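Local coordinates for protein mini-Z (PDB 3S1B) that probably serves as a two-helix binding scaffold, cut down from the Z domain of staphylococcal protein A, that packs against another protein, at residues Y9-L14 with I24-S29. Residues are numbered along the deposited sequence; the frame is centred on the assembly and turned at random.
Sequences YKEAAL and IAKIVS
Lys-26 reaches Glu-11 with its charge and Ile-27 meets Ala-12 and Tyr-9 with a methyl, so that two successive residues of helix 20-33 divide the work of gripping helix 3-14. The pair illustrates how two short antiparallel helices, their local axes 9.9 Å apart at an angle of 176°, can be joined by few side chains. Lys-26 sets out with CG anti to its backbone N (chi1 -177°) and stays fully extended from there, which carries its ammonium group across the interface to Glu-11. The carboxylate comes to meet it on a chain bent at chi2, crossing the lysine at roughly a right angle, and the salt bridge closes between Glu-11 OE1 and Lys-26 NZ at 2.5 Å. A glutamine in place of Glu-11 would probably leave the lysine ammonium without its charged mate and weaken this link along the flank of the helix pair. Deeper between the helices, Ile-27 CD1 is the shared apolar contact, 4.0 Å from Ala-12 CB and 4.0 Å from Tyr-9 CD1. Ala-12, whose methyl points at helix 20-33, is buried here. The tyrosine ring receives Ile-27 CD1 at its edge, near the ring plane, rather than over a face, while its hydroxyl is hydrogen-bonded to Asp-31 farther along helix 20-33. The contact joins the C-terminal half of helix 3-14 to the middle of helix 20-33, between the connection at one end of the hairpin and the Cys-5–Cys-34 disulfide at the other; Ile-24, Ala-25 and Val-28 pack on another protein chain, and Ile-24 also on a second.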
loop_
_atom_site.group_PDB
_atom_site.type_symbol
_atom_site.label_atom_id
_atom_site.label_comp_id
_atom_site.label_asym_id
_atom_site.label_seq_id
_atom_site.Cartn_x
_atom_site.Cartn_y
_atom_site.Cartn_z
ATOM N N TYR B 9 29.392 7.608 12.866
ATOM C CA TYR B 9 28.358 7.397 11.885
ATOM C C TYR B 9 28.960 7.457 10.505
ATOM O O TYR B 9 28.600 6.700 9.632
ATOM C CB TYR B 9 27.261 8.423 12.036
ATOM C CG TYR B 9 26.306 8.111 13.146
ATOM C CD1 TYR B 9 25.611 6.930 13.168
ATOM C CD2 TYR B 9 26.088 9.003 14.158
ATOM C CE1 TYR B 9 24.741 6.652 14.167
ATOM C CE2 TYR B 9 25.219 8.731 15.149
ATOM C CZ TYR B 9 24.551 7.556 15.155
ATOM O OH TYR B 9 23.676 7.287 16.161
ATOM N N LYS B 10 29.856 8.402 10.300
ATOM C CA LYS B 10 30.433 8.590 8.992
ATOM C C LYS B 10 31.210 7.385 8.529
ATOM O O LYS B 10 31.120 6.996 7.380
ATOM C CB LYS B 10 31.306 9.837 8.966
ATOM C CG LYS B 10 32.084 9.968 7.692
ATOM C CD LYS B 10 32.028 11.352 7.105
ATOM C CE LYS B 10 33.177 12.193 7.543
ATOM N NZ LYS B 10 32.958 12.557 8.937
ATOM N N GLU B 11 31.978 6.804 9.426
ATOM C CA GLU B 11 32.739 5.622 9.112
ATOM C C GLU B 11 31.825 4.474 8.780
ATOM O O GLU B 11 32.162 3.633 7.987
ATOM C CB GLU B 11 33.705 5.291 10.237
ATOM C CG GLU B 11 33.580 3.904 10.790
ATOM C CD GLU B 11 34.302 2.889 9.974
ATOM O OE1 GLU B 11 34.271 1.704 10.339
ATOM O OE2 GLU B 11 34.904 3.275 8.969
ATOM N N ALA B 12 30.671 4.414 9.409
ATOM C CA ALA B 12 29.774 3.308 9.166
ATOM C C ALA B 12 29.373 3.285 7.721
ATOM O O ALA B 12 29.317 2.240 7.107
ATOM C CB ALA B 12 28.572 3.436 10.017
ATOM N N ALA B 13 29.060 4.453 7.191
ATOM C CA ALA B 13 28.730 4.623 5.801
ATOM C C ALA B 13 29.930 4.382 4.922
ATOM O O ALA B 13 29.835 3.793 3.870
ATOM C CB ALA B 13 28.236 5.986 5.595
ATOM N N LEU B 14 31.064 4.880 5.365
ATOM C CA LEU B 14 32.312 4.787 4.640
ATOM C C LEU B 14 32.883 3.401 4.432
ATOM O O LEU B 14 33.609 3.187 3.490
ATOM C CB LEU B 14 33.354 5.677 5.282
ATOM C CG LEU B 14 33.662 6.989 4.588
ATOM C CD1 LEU B 14 32.488 7.417 3.808
ATOM C CD2 LEU B 14 34.045 8.036 5.578
ATOM N N ILE B 24 24.094 -2.316 9.583
ATOM C CA ILE B 24 22.943 -1.907 10.368
ATOM C C ILE B 24 23.220 -2.078 11.820
ATOM O O ILE B 24 22.860 -1.255 12.625
ATOM C CB ILE B 24 21.694 -2.684 10.026
ATOM C CG1 ILE B 24 21.254 -2.341 8.614
ATOM C CG2 ILE B 24 20.609 -2.320 10.968
ATOM C CD1 ILE B 24 21.231 -0.880 8.360
ATOM N N ALA B 25 23.869 -3.180 12.143
ATOM C CA ALA B 25 24.227 -3.512 13.504
ATOM C C ALA B 25 25.162 -2.533 14.170
ATOM O O ALA B 25 25.003 -2.226 15.324
ATOM C CB ALA B 25 24.809 -4.863 13.540
ATOM N N LYS B 26 26.162 -2.066 13.445
ATOM C CA LYS B 26 27.100 -1.108 13.989
ATOM C C LYS B 26 26.443 0.219 14.277
ATOM O O LYS B 26 26.767 0.886 15.225
ATOM C CB LYS B 26 28.225 -0.872 13.008
ATOM C CG LYS B 26 29.259 0.055 13.526
ATOM C CD LYS B 26 30.372 0.218 12.539
ATOM C CE LYS B 26 31.429 1.183 13.043
ATOM N NZ LYS B 26 32.536 1.345 12.060
ATOM N N ILE B 27 25.457 0.571 13.480
ATOM C CA ILE B 27 24.715 1.789 13.701
ATOM C C ILE B 27 24.024 1.705 15.037
ATOM O O ILE B 27 24.005 2.649 15.804
ATOM C CB ILE B 27 23.639 1.946 12.649
ATOM C CG1 ILE B 27 24.268 2.179 11.291
ATOM C CG2 ILE B 27 22.769 3.120 12.965
ATOM C CD1 ILE B 27 24.768 3.559 11.127
ATOM N N VAL B 28 23.472 0.546 15.331
ATOM C CA VAL B 28 22.770 0.368 16.574
ATOM C C VAL B 28 23.724 0.591 17.717
ATOM O O VAL B 28 23.363 1.168 18.710
ATOM C CB VAL B 28 22.146 -0.993 16.677
ATOM C CG1 VAL B 28 21.429 -1.103 17.941
ATOM C CG2 VAL B 28 21.193 -1.198 15.572
ATOM N N SER B 29 24.953 0.139 17.584
ATOM C CA SER B 29 25.925 0.372 18.627
ATOM C C SER B 29 26.201 1.844 18.817
ATOM O O SER B 29 26.288 2.309 19.933
ATOM C CB SER B 29 27.231 -0.297 18.273
ATOM O OG SER B 29 26.990 -1.572 17.749
#